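Local structure of putative cytochrome P450 120 (Synechocystis sp., 2VE3) at residues G44-T49 with C329-F334; T260-S265 with I315-G320; V382-G387 with E395-E400. The protein binds heme and retinoic acid and probably works as a cytochrome P450 monooxygenase that uses molecular oxygen to oxidise its substrate. One frame throughout, in Å; residues are numbered along the deposited sequence.

Contact 1. Residues G44-T49 with C329-F334; sequences GPIFKT and CQFQGF
F331 is the first residue of 329-334 to meet I46, the residue through which 44-49 makes this contact. Its CG is anti to the backbone N (chi1 176°), which carries the ring toward the isoleucine; there F331 CD2 lies 3.8 Å from I46 CD1, and the methyl approaches the ring obliquely. Q332 follows in a type I' turn, its CB over the centre of the F331 ring. Extended beyond CG, the glutamine side chain runs on across the end of the isoleucine and brings its amide nitrogen NE2 to 3.6 Å from I46 CD1. This is a van der Waals contact between an amide group and a methyl. Q332 and G333 take the two corners, both with positive phi, and the turn closes with paired backbone bonds, 3.0 Å from F331 N to F334 O and 3.0 Å from F334 N to F331 O, as in a tight two-residue beta-hairpin. F334 then returns on the other arm. I46 CD1 meets this ring at its edge, near the ring plane, 4.0 Å from F334 CD2, while the branch methyl I46 CG2 lies 4.2 Å from the same carbon. The isoleucine and the F334 side chain run antiparallel, side by side. One methyl, I46 CD1, thus touches two rings and an amide, and no hydrogen bond crosses between the segments. All the contacts are between side chains, and the nearest CA atoms, those of I46 and F334, are 8.6 Å apart. Around this apolar cluster, I46 also touches F336 of strand 334-336 and I57 of strand 54-59, while F331 stacks on F67 of helix 62-68. The small hairpin therefore packs against I46, just before strand 47-51, one of the two edge strands of the mixed sheet, while the F47 side chain touches F35 and R39 of helix 35-43.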
loop_
_atom_site.group_PDB
_atom_site.type_symbol
_atom_site.label_atom_id
_atom_site.label_comp_id
_atom_site.label_asym_id
_atom_site.label_seq_id
_atom_site.Cartn_x
_atom_site.Cartn_y
_atom_site.Cartn_z
ATOM N N GLY A 44 -3.651 2.046 27.031
ATOM C CA GLY A 44 -3.128 3.407 26.856
ATOM C C GLY A 44 -2.463 3.591 25.503
ATOM O O GLY A 44 -2.389 2.635 24.719
ATOM N N PRO A 45 -1.981 4.818 25.217
ATOM C CA PRO A 45 -1.401 5.167 23.909
ATOM C C PRO A 45 -0.169 4.349 23.487
ATOM O O PRO A 45 0.076 4.204 22.295
ATOM C CB PRO A 45 -1.054 6.661 24.058
ATOM C CG PRO A 45 -0.967 6.893 25.506
ATOM C CD PRO A 45 -1.973 5.976 26.132
ATOM N N ILE A 46 0.590 3.837 24.454
ATOM C CA ILE A 46 1.748 2.977 24.187
ATOM C C ILE A 46 1.516 1.608 24.844
ATOM O O ILE A 46 1.375 1.503 26.079
ATOM C CB ILE A 46 3.059 3.622 24.669
ATOM C CG1 ILE A 46 3.240 5.006 24.019
ATOM C CG2 ILE A 46 4.267 2.734 24.339
ATOM C CD1 ILE A 46 4.290 5.862 24.668
ATOM N N PHE A 47 1.437 0.568 24.021
ATOM C CA PHE A 47 1.175 -0.764 24.554
ATOM C C PHE A 47 2.111 -1.845 24.008
ATOM O O PHE A 47 2.714 -1.666 22.947
ATOM C CB PHE A 47 -0.323 -1.147 24.445
ATOM C CG PHE A 47 -0.796 -1.505 23.043
ATOM C CD1 PHE A 47 -0.579 -2.788 22.517
ATOM C CD2 PHE A 47 -1.496 -0.572 22.265
ATOM C CE1 PHE A 47 -1.021 -3.126 21.237
ATOM C CE2 PHE A 47 -1.949 -0.899 20.975
ATOM C CZ PHE A 47 -1.716 -2.178 20.462
ATOM N N LYS A 48 2.249 -2.941 24.756
ATOM C CA LYS A 48 3.023 -4.095 24.312
ATOM C C LYS A 48 2.158 -5.344 24.066
ATOM O O LYS A 48 1.084 -5.540 24.663
ATOM C CB LYS A 48 4.175 -4.405 25.279
ATOM C CG LYS A 48 3.742 -5.099 26.564
ATOM C CD LYS A 48 4.911 -5.310 27.504
ATOM C CE LYS A 48 4.417 -5.702 28.883
ATOM N NZ LYS A 48 3.873 -7.075 28.835
ATOM N N THR A 49 2.640 -6.185 23.164
ATOM C CA THR A 49 1.994 -7.440 22.863
ATOM C C THR A 49 3.078 -8.414 22.420
ATOM O O THR A 49 4.267 -8.101 22.487
ATOM C CB THR A 49 0.895 -7.252 21.780
ATOM O OG1 THR A 49 0.265 -8.506 21.492
ATOM C CG2 THR A 49 1.468 -6.666 20.507
ATOM N N CYS A 329 16.309 1.880 24.152
ATOM C CA CYS A 329 15.731 3.225 24.026
ATOM C C CYS A 329 14.690 3.529 25.095
ATOM O O CYS A 329 14.226 2.631 25.787
ATOM C CB CYS A 329 15.115 3.415 22.628
ATOM S SG CYS A 329 16.260 4.044 21.371
ATOM N N GLN A 330 14.334 4.805 25.224
ATOM C CA GLN A 330 13.185 5.204 26.031
ATOM C C GLN A 330 12.301 6.183 25.261
ATOM O O GLN A 330 12.790 6.976 24.462
ATOM C CB GLN A 330 13.612 5.812 27.375
ATOM C CG GLN A 330 14.443 7.108 27.282
ATOM C CD GLN A 330 14.417 7.922 28.572
ATOM O OE1 GLN A 330 13.394 8.517 28.932
ATOM N NE2 GLN A 330 15.541 7.941 29.280
ATOM N N PHE A 331 10.999 6.124 25.503
ATOM C CA PHE A 331 10.074 7.048 24.853
ATOM C C PHE A 331 8.902 7.303 25.765
ATOM O O PHE A 331 8.297 6.366 26.279
ATOM C CB PHE A 331 9.611 6.536 23.473
ATOM C CG PHE A 331 8.580 7.422 22.806
ATOM C CD1 PHE A 331 8.898 8.737 22.439
ATOM C CD2 PHE A 331 7.296 6.946 22.545
ATOM C CE1 PHE A 331 7.941 9.571 21.839
ATOM C CE2 PHE A 331 6.332 7.771 21.932
ATOM C CZ PHE A 331 6.659 9.087 21.586
ATOM N N GLN A 332 8.596 8.582 25.963
ATOM C CA GLN A 332 7.545 9.018 26.881
ATOM C C GLN A 332 7.479 8.181 28.158
ATOM O O GLN A 332 6.416 7.680 28.537
ATOM C CB GLN A 332 6.190 9.113 26.161
ATOM C CG GLN A 332 5.981 10.481 25.512
ATOM C CD GLN A 332 4.927 10.507 24.418
ATOM O OE1 GLN A 332 4.862 11.463 23.634
ATOM N NE2 GLN A 332 4.098 9.468 24.354
ATOM N N GLY A 333 8.633 8.023 28.803
ATOM C CA GLY A 333 8.720 7.360 30.094
ATOM C C GLY A 333 8.811 5.844 30.116
ATOM O O GLY A 333 8.842 5.248 31.198
ATOM N N PHE A 334 8.846 5.208 28.947
ATOM C CA PHE A 334 8.965 3.740 28.886
ATOM C C PHE A 334 10.315 3.252 28.360
ATOM O O PHE A 334 10.912 3.873 27.491
ATOM C CB PHE A 334 7.847 3.135 28.034
ATOM C CG PHE A 334 6.481 3.269 28.637
ATOM C CD1 PHE A 334 6.131 2.542 29.770
ATOM C CD2 PHE A 334 5.540 4.116 28.063
ATOM C CE1 PHE A 334 4.860 2.655 30.321
ATOM C CE2 PHE A 334 4.273 4.242 28.603
ATOM C CZ PHE A 334 3.926 3.510 29.734
#

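Contact 2. Residues T260-S265 with I315-G320; sequences TSALSS and IPPVGG. With HEM (protoporphyrin IX containing Fe), chain C; REA (retinoic acid), chain D.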
loop_
_atom_site.group_PDB
_atom_site.type_symbol
_atom_site.label_atom_id
_atom_site.label_comp_id
_atom_site.label_asym_id
_atom_site.label_seq_id
_atom_site.Cartn_x
_atom_site.Cartn_y
_atom_site.Cartn_z
ATOM N N THR A 260 -5.504 -1.474 -5.003
ATOM C CA THR A 260 -6.829 -2.065 -4.795
ATOM C C THR A 260 -7.571 -1.420 -3.610
ATOM O O THR A 260 -8.716 -1.024 -3.736
ATOM C CB THR A 260 -6.716 -3.565 -4.574
ATOM O OG1 THR A 260 -6.375 -4.199 -5.821
ATOM C CG2 THR A 260 -8.028 -4.103 -4.077
ATOM N N SER A 261 -6.906 -1.332 -2.467
ATOM C CA SER A 261 -7.445 -0.652 -1.291
ATOM C C SER A 261 -7.738 0.857 -1.534
ATOM O O SER A 261 -8.863 1.315 -1.295
ATOM C CB SER A 261 -6.531 -0.877 -0.086
ATOM O OG SER A 261 -7.082 -0.303 1.080
ATOM N N ALA A 262 -6.752 1.610 -2.033
ATOM C CA ALA A 262 -6.928 3.052 -2.231
ATOM C C ALA A 262 -8.134 3.355 -3.131
ATOM O O ALA A 262 -8.914 4.260 -2.836
ATOM C CB ALA A 262 -5.654 3.706 -2.772
ATOM N N LEU A 263 -8.293 2.580 -4.208
ATOM C CA LEU A 263 -9.368 2.841 -5.185
ATOM C C LEU A 263 -10.735 2.357 -4.743
ATOM O O LEU A 263 -11.719 2.986 -5.113
ATOM C CB LEU A 263 -9.053 2.266 -6.571
ATOM C CG LEU A 263 -7.718 2.582 -7.252
ATOM C CD1 LEU A 263 -7.743 1.944 -8.635
ATOM C CD2 LEU A 263 -7.400 4.082 -7.334
ATOM N N SER A 264 -10.818 1.235 -4.008
ATOM C CA SER A 264 -12.087 0.861 -3.369
ATOM C C SER A 264 -12.479 1.916 -2.341
ATOM O O SER A 264 -13.660 2.265 -2.247
ATOM C CB SER A 264 -12.077 -0.528 -2.713
ATOM O OG SER A 264 -10.960 -0.708 -1.862
ATOM N N SER A 265 -11.496 2.415 -1.587
ATOM C CA SER A 265 -11.731 3.510 -0.630
ATOM C C SER A 265 -12.278 4.751 -1.316
ATOM O O SER A 265 -13.233 5.329 -0.829
ATOM C CB SER A 265 -10.476 3.862 0.158
ATOM O OG SER A 265 -10.035 2.738 0.903
ATOM N N ILE A 315 -8.858 6.216 5.229
ATOM C CA ILE A 315 -8.713 4.762 5.084
ATOM C C ILE A 315 -7.319 4.417 4.535
ATOM O O ILE A 315 -7.161 4.249 3.334
ATOM C CB ILE A 315 -9.802 4.165 4.149
ATOM C CG1 ILE A 315 -11.217 4.596 4.575
ATOM C CG2 ILE A 315 -9.708 2.635 4.127
ATOM C CD1 ILE A 315 -12.279 4.233 3.554
ATOM N N PRO A 316 -6.306 4.311 5.406
ATOM C CA PRO A 316 -4.951 4.110 4.883
ATOM C C PRO A 316 -4.790 2.667 4.352
ATOM O O PRO A 316 -5.146 1.700 5.049
ATOM C CB PRO A 316 -4.052 4.360 6.111
ATOM C CG PRO A 316 -4.973 4.835 7.217
ATOM C CD PRO A 316 -6.320 4.329 6.877
ATOM N N PRO A 317 -4.281 2.519 3.119
ATOM C CA PRO A 317 -4.164 1.169 2.505
ATOM C C PRO A 317 -3.244 0.236 3.290
ATOM O O PRO A 317 -3.482 -0.981 3.337
ATOM C CB PRO A 317 -3.548 1.465 1.123
ATOM C CG PRO A 317 -3.920 2.889 0.856
ATOM C CD PRO A 317 -3.806 3.572 2.200
ATOM N N VAL A 318 -2.194 0.806 3.875
ATOM C CA VAL A 318 -1.171 0.057 4.626
ATOM C C VAL A 318 -1.315 0.488 6.079
ATOM O O VAL A 318 -1.244 1.689 6.377
ATOM C CB VAL A 318 0.259 0.363 4.116
ATOM C CG1 VAL A 318 1.324 -0.355 4.974
ATOM C CG2 VAL A 318 0.395 -0.043 2.649
ATOM N N GLY A 319 -1.549 -0.487 6.962
ATOM C CA GLY A 319 -1.854 -0.213 8.364
ATOM C C GLY A 319 -0.686 0.264 9.209
ATOM O O GLY A 319 -0.857 1.042 10.157
ATOM N N GLY A 320 0.511 -0.207 8.873
ATOM C CA GLY A 320 1.693 0.171 9.613
ATOM C C GLY A 320 2.893 -0.653 9.201
ATOM O O GLY A 320 2.774 -1.537 8.342
HETATM C CHA HEM C . 7.110 1.112 1.401
HETATM C CHB HEM C . 2.490 2.593 1.702
HETATM C CHC HEM C . 1.963 1.995 -3.097
HETATM C CHD HEM C . 6.349 0.002 -3.330
HETATM C C1A HEM C . 5.915 1.586 1.926
HETATM C C2A HEM C . 5.634 1.939 3.306
HETATM C C3A HEM C . 4.357 2.364 3.373
HETATM C C4A HEM C . 3.788 2.267 2.052
HETATM C CMA HEM C . 3.583 2.845 4.615
HETATM C CAA HEM C . 6.657 1.889 4.465
HETATM C CBA HEM C . 6.622 0.569 5.230
HETATM C CGA HEM C . 7.776 0.585 6.210
HETATM O O1A HEM C . 7.760 1.465 7.120
HETATM O O2A HEM C . 8.700 -0.273 6.084
HETATM C C1B HEM C . 1.958 2.602 0.426
HETATM C C2B HEM C . 0.654 3.116 0.033
HETATM C C3B HEM C . 0.513 2.956 -1.299
HETATM C C4B HEM C . 1.719 2.333 -1.779
HETATM C CMB HEM C . -0.362 3.744 1.012
HETATM C CAB HEM C . -0.697 3.316 -2.222
HETATM C CBB HEM C . -1.476 4.393 -2.037
HETATM C C1C HEM C . 3.116 1.448 -3.609
HETATM C C2C HEM C . 3.398 1.185 -5.005
HETATM C C3C HEM C . 4.616 0.632 -5.079
HETATM C C4C HEM C . 5.129 0.516 -3.713
HETATM C CMC HEM C . 2.454 1.535 -6.189
HETATM C CAC HEM C . 5.385 0.207 -6.364
HETATM C CBC HEM C . 5.068 -0.865 -7.098
HETATM C C1D HEM C . 6.917 0.035 -2.073
HETATM C C2D HEM C . 8.144 -0.633 -1.725
HETATM C C3D HEM C . 8.387 -0.300 -0.249
HETATM C C4D HEM C . 7.290 0.565 0.141
HETATM C CMD HEM C . 9.019 -1.511 -2.657
HETATM C CAD HEM C . 9.561 -0.757 0.648
HETATM C CBD HEM C . 10.499 0.433 0.844
HETATM C CGD HEM C . 11.687 0.038 1.687
HETATM O O1D HEM C . 12.658 0.836 1.718
HETATM O O2D HEM C . 11.691 -1.055 2.328
HETATM N NA HEM C . 4.770 1.798 1.196
HETATM N NB HEM C . 2.575 2.114 -0.705
HETATM N NC HEM C . 4.185 1.020 -2.841
HETATM N ND HEM C . 6.448 0.742 -0.961
HETATM FE FE HEM C . 4.566 1.693 -0.913
HETATM C C1 REA D . 4.225 -2.700 1.147
HETATM C C2 REA D . 5.514 -2.923 0.363
HETATM C C3 REA D . 6.645 -3.322 1.311
HETATM C C4 REA D . 6.358 -4.694 1.916
HETATM C C5 REA D . 4.924 -4.850 2.377
HETATM C C6 REA D . 3.927 -3.937 2.015
HETATM C C7 REA D . 2.557 -4.188 2.482
HETATM C C8 REA D . 2.194 -3.882 3.866
HETATM C C9 REA D . 0.858 -4.289 4.347
HETATM C C10 REA D . 0.712 -4.389 5.783
HETATM C C11 REA D . -0.417 -3.864 6.531
HETATM C C12 REA D . -0.108 -3.709 7.952
HETATM C C13 REA D . -0.995 -4.173 9.017
HETATM C C14 REA D . -0.567 -3.812 10.310
HETATM C C15 REA D . -1.444 -3.620 11.450
HETATM C C16 REA D . 4.379 -1.482 2.079
HETATM C C17 REA D . 3.121 -2.441 0.122
HETATM C C18 REA D . 4.595 -6.053 3.227
HETATM C C19 REA D . -0.286 -4.631 3.422
HETATM C C20 REA D . -2.233 -4.979 8.723
HETATM O O1 REA D . -2.678 -3.703 11.328
HETATM O O2 REA D . -0.960 -3.373 12.566
HETATM O O HOH W 1 -7.672 2.314 1.373
#
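S265 and S261, one helical turn apart, meet I315 and P317 by van der Waals contact. S265 OG is pressed to 3.2 Å from I315 CG2, and its CB lies near the CD1 of the same isoleucine. S261 OG, anti to its own N (chi1 -176°), reaches out to 3.6 Å from P317 CA. A262 adds a purely apolar touch, its CB 4.1 Å from CG of the P317 ring.

Polar links between the segments run through a water held between buried residues. It donates to I315 O at 2.8 Å and is hydrogen-bonded to S261 OG at 2.7 Å; its approach to S265 OG is too short to be trusted in detail. S261 OG is also hydrogen-bonded to P430 O, so this hydroxyl ties the helix to a third part of the chain.

Ligand contacts come from the loop. P317 CD packs 3.6 Å from the heme methyl CMB, and V318 divides its branches between the two ligands: CG2 lies 3.5 Å from heme CHB and CG1 3.8 Å from REA C8.

In P450 nomenclature, helix 241-272 is αI and helix 302-314 is αK. The loop leaving the latter for strand 320-325 crosses beside αI, where A262 and P317 both touch L312 of helix 302-314 and A262 also reaches M401 of helix 394-411.

Contact 3. Residues V382-G387 with E395-E400; sequences VPFGGG and EFARLE. With HEM (protoporphyrin IX containing Fe), chain C.
F384 and R398 bury the most surface here, with the phenylalanine wedged between the guanidinium and the heme. Its CG stands beside the backbone N and anti to the carbonyl carbon (chi1 -58°), which brings the CD1-CE1 side of the ring, tilted, onto heme pyrrole B. CE1 comes to 3.6 Å from heme C3B in an oblique approach. Farther round the ring, F384 CE2 lies over one face of the R398 guanidinium, offset toward its rim and 3.6 Å from R398 NH2, with the two planes 65° apart. A lysine in place of F384 would probably open a gap between heme and helix, strip the guanidinium face of its aromatic neighbour and set a second positive charge close to R398.

The extended R398 chain is fixed at its tip by a salt bridge one turn back along the helix: NH1 bonds E395 OE2 at 3.0 Å on the syn side but 30° out of the carboxylate plane, with OE2 nearly in the guanidinium plane. A397 completes the trio, its CB 4.2 Å from F384 CE1 and 3.6 Å from heme CAB.

F384 opens the FGGGLREC loop, the P450 cysteine-ligand signature; its backbone is hydrogen-bonded to that of C391, by similarity the axial iron ligand, and its side chain touches that cysteine. Chemically, the contact joins loop and helix without a hydrogen bond: one guanidinium face meets the ring, the E395 carboxylate probably offsets part of the arginine's charge, and Q309 only accepts a hydrogen bond from NH2.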
loop_
_atom_site.group_PDB
_atom_site.type_symbol
_atom_site.label_atom_id
_atom_site.label_comp_id
_atom_site.label_asym_id
_atom_site.label_seq_id
_atom_site.Cartn_x
_atom_site.Cartn_y
_atom_site.Cartn_z
ATOM N N VAL A 382 0.846 10.169 7.441
ATOM C CA VAL A 382 1.877 9.216 7.050
ATOM C C VAL A 382 1.357 7.959 6.313
ATOM O O VAL A 382 1.710 6.836 6.693
ATOM C CB VAL A 382 2.759 8.808 8.258
ATOM C CG1 VAL A 382 3.651 9.986 8.700
ATOM C CG2 VAL A 382 1.912 8.245 9.427
ATOM N N PRO A 383 0.565 8.148 5.239
ATOM C CA PRO A 383 0.020 7.024 4.453
ATOM C C PRO A 383 1.140 6.243 3.719
ATOM O O PRO A 383 0.981 5.063 3.431
ATOM C CB PRO A 383 -0.916 7.715 3.448
ATOM C CG PRO A 383 -0.321 9.116 3.296
ATOM C CD PRO A 383 0.183 9.461 4.666
ATOM N N PHE A 384 2.266 6.912 3.449
ATOM C CA PHE A 384 3.433 6.300 2.795
ATOM C C PHE A 384 4.614 6.095 3.745
ATOM O O PHE A 384 5.737 5.820 3.300
ATOM C CB PHE A 384 3.875 7.133 1.586
ATOM C CG PHE A 384 2.787 7.319 0.549
ATOM C CD1 PHE A 384 2.434 6.273 -0.319
ATOM C CD2 PHE A 384 2.090 8.524 0.459
ATOM C CE1 PHE A 384 1.432 6.439 -1.278
ATOM C CE2 PHE A 384 1.084 8.697 -0.500
ATOM C CZ PHE A 384 0.758 7.655 -1.364
ATOM N N GLY A 385 4.368 6.220 5.041
ATOM C CA GLY A 385 5.422 6.100 6.039
ATOM C C GLY A 385 6.305 7.340 6.087
ATOM O O GLY A 385 5.850 8.467 5.823
ATOM N N GLY A 386 7.568 7.133 6.426
ATOM C CA GLY A 386 8.540 8.223 6.463
ATOM C C GLY A 386 9.913 7.654 6.730
ATOM O O GLY A 386 10.084 6.425 6.810
ATOM N N GLY A 387 10.885 8.555 6.870
ATOM C CA GLY A 387 12.299 8.205 7.071
ATOM C C GLY A 387 12.926 7.338 5.987
ATOM O O GLY A 387 12.674 7.528 4.801
ATOM N N GLU A 395 4.476 7.903 -6.046
ATOM C CA GLU A 395 4.034 8.685 -7.212
ATOM C C GLU A 395 3.411 7.828 -8.321
ATOM O O GLU A 395 2.552 8.309 -9.058
ATOM C CB GLU A 395 5.158 9.589 -7.753
ATOM C CG GLU A 395 5.747 10.559 -6.723
ATOM C CD GLU A 395 4.751 11.598 -6.216
ATOM O OE1 GLU A 395 3.967 12.141 -7.026
ATOM O OE2 GLU A 395 4.756 11.885 -5.001
ATOM N N PHE A 396 3.842 6.576 -8.446
ATOM C CA PHE A 396 3.082 5.598 -9.210
ATOM C C PHE A 396 1.656 5.448 -8.664
ATOM O O PHE A 396 0.704 5.425 -9.438
ATOM C CB PHE A 396 3.757 4.227 -9.228
ATOM C CG PHE A 396 3.043 3.228 -10.092
ATOM C CD1 PHE A 396 3.333 3.136 -11.452
ATOM C CD2 PHE A 396 2.029 2.435 -9.569
ATOM C CE1 PHE A 396 2.659 2.223 -12.269
ATOM C CE2 PHE A 396 1.343 1.518 -10.372
ATOM C CZ PHE A 396 1.653 1.412 -11.731
ATOM N N ALA A 397 1.535 5.306 -7.338
ATOM C CA ALA A 397 0.245 5.223 -6.659
ATOM C C ALA A 397 -0.619 6.448 -6.941
ATOM O O ALA A 397 -1.802 6.298 -7.268
ATOM C CB ALA A 397 0.439 5.071 -5.175
ATOM N N ARG A 398 -0.030 7.651 -6.790
ATOM C CA ARG A 398 -0.776 8.915 -6.934
ATOM C C ARG A 398 -1.219 9.130 -8.359
ATOM O O ARG A 398 -2.338 9.607 -8.588
ATOM C CB ARG A 398 0.027 10.132 -6.454
ATOM C CG ARG A 398 -0.017 10.328 -4.959
ATOM C CD ARG A 398 1.003 11.360 -4.492
ATOM N NE ARG A 398 0.774 11.690 -3.093
ATOM C CZ ARG A 398 1.718 12.001 -2.214
ATOM N NH1 ARG A 398 2.999 12.021 -2.572
ATOM N NH2 ARG A 398 1.376 12.283 -0.962
ATOM N N LEU A 399 -0.333 8.783 -9.305
ATOM C CA LEU A 399 -0.667 8.755 -10.725
ATOM C C LEU A 399 -1.915 7.916 -11.016
ATOM O O LEU A 399 -2.861 8.414 -11.627
ATOM C CB LEU A 399 0.502 8.208 -11.558
ATOM C CG LEU A 399 0.254 8.144 -13.067
ATOM C CD1 LEU A 399 0.272 9.541 -13.657
ATOM C CD2 LEU A 399 1.301 7.278 -13.747
ATOM N N GLU A 400 -1.911 6.656 -10.571
ATOM C CA GLU A 400 -3.017 5.745 -10.867
ATOM C C GLU A 400 -4.317 6.171 -10.177
ATOM O O GLU A 400 -5.388 6.037 -10.748
ATOM C CB GLU A 400 -2.666 4.292 -10.507
ATOM C CG GLU A 400 -3.672 3.278 -11.057
ATOM C CD GLU A 400 -3.302 1.820 -10.843
ATOM O OE1 GLU A 400 -2.094 1.481 -10.750
ATOM O OE2 GLU A 400 -4.244 0.996 -10.801
HETATM C CHA HEM C . 7.110 1.112 1.401
HETATM C CHB HEM C . 2.490 2.593 1.702
HETATM C CHC HEM C . 1.963 1.995 -3.097
HETATM C CHD HEM C . 6.349 0.002 -3.330
HETATM C C1A HEM C . 5.915 1.586 1.926
HETATM C C2A HEM C . 5.634 1.939 3.306
HETATM C C3A HEM C . 4.357 2.364 3.373
HETATM C C4A HEM C . 3.788 2.267 2.052
HETATM C CMA HEM C . 3.583 2.845 4.615
HETATM C CAA HEM C . 6.657 1.889 4.465
HETATM C CBA HEM C . 6.622 0.569 5.230
HETATM C CGA HEM C . 7.776 0.585 6.210
HETATM O O1A HEM C . 7.760 1.465 7.120
HETATM O O2A HEM C . 8.700 -0.273 6.084
HETATM C C1B HEM C . 1.958 2.602 0.426
HETATM C C2B HEM C . 0.654 3.116 0.033
HETATM C C3B HEM C . 0.513 2.956 -1.299
HETATM C C4B HEM C . 1.719 2.333 -1.779
HETATM C CMB HEM C . -0.362 3.744 1.012
HETATM C CAB HEM C . -0.697 3.316 -2.222
HETATM C CBB HEM C . -1.476 4.393 -2.037
HETATM C C1C HEM C . 3.116 1.448 -3.609
HETATM C C2C HEM C . 3.398 1.185 -5.005
HETATM C C3C HEM C . 4.616 0.632 -5.079
HETATM C C4C HEM C . 5.129 0.516 -3.713
HETATM C CMC HEM C . 2.454 1.535 -6.189
HETATM C CAC HEM C . 5.385 0.207 -6.364
HETATM C CBC HEM C . 5.068 -0.865 -7.098
HETATM C C1D HEM C . 6.917 0.035 -2.073
HETATM C C2D HEM C . 8.144 -0.633 -1.725
HETATM C C3D HEM C . 8.387 -0.300 -0.249
HETATM C C4D HEM C . 7.290 0.565 0.141
HETATM C CMD HEM C . 9.019 -1.511 -2.657
HETATM C CAD HEM C . 9.561 -0.757 0.648
HETATM C CBD HEM C . 10.499 0.433 0.844
HETATM C CGD HEM C . 11.687 0.038 1.687
HETATM O O1D HEM C . 12.658 0.836 1.718
HETATM O O2D HEM C . 11.691 -1.055 2.328
HETATM N NA HEM C . 4.770 1.798 1.196
HETATM N NB HEM C . 2.575 2.114 -0.705
HETATM N NC HEM C . 4.185 1.020 -2.841
HETATM N ND HEM C . 6.448 0.742 -0.961
HETATM FE FE HEM C . 4.566 1.693 -0.913
#

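In the fold
Contacts 2 and 3 adjoin and both touch the heme, their centres 11 Å apart, and L263 CD1 packs 4.2 Å from E400 OE2 where the two helices meet. Contact 3 adds the carbonyl of P383 at the heme methyl that contact 2 also touches. Contact 2 also lines the retinoic acid pocket, whereas contact 3 lies on the cysteine side, with the F384 side chain about 8 Å from the bound retinoic acid. Contact 1 is peripheral: its centre lies 27 Å from that of contact 2 and 28 Å from that of contact 3, although in sequence its two segments enclose contact 2.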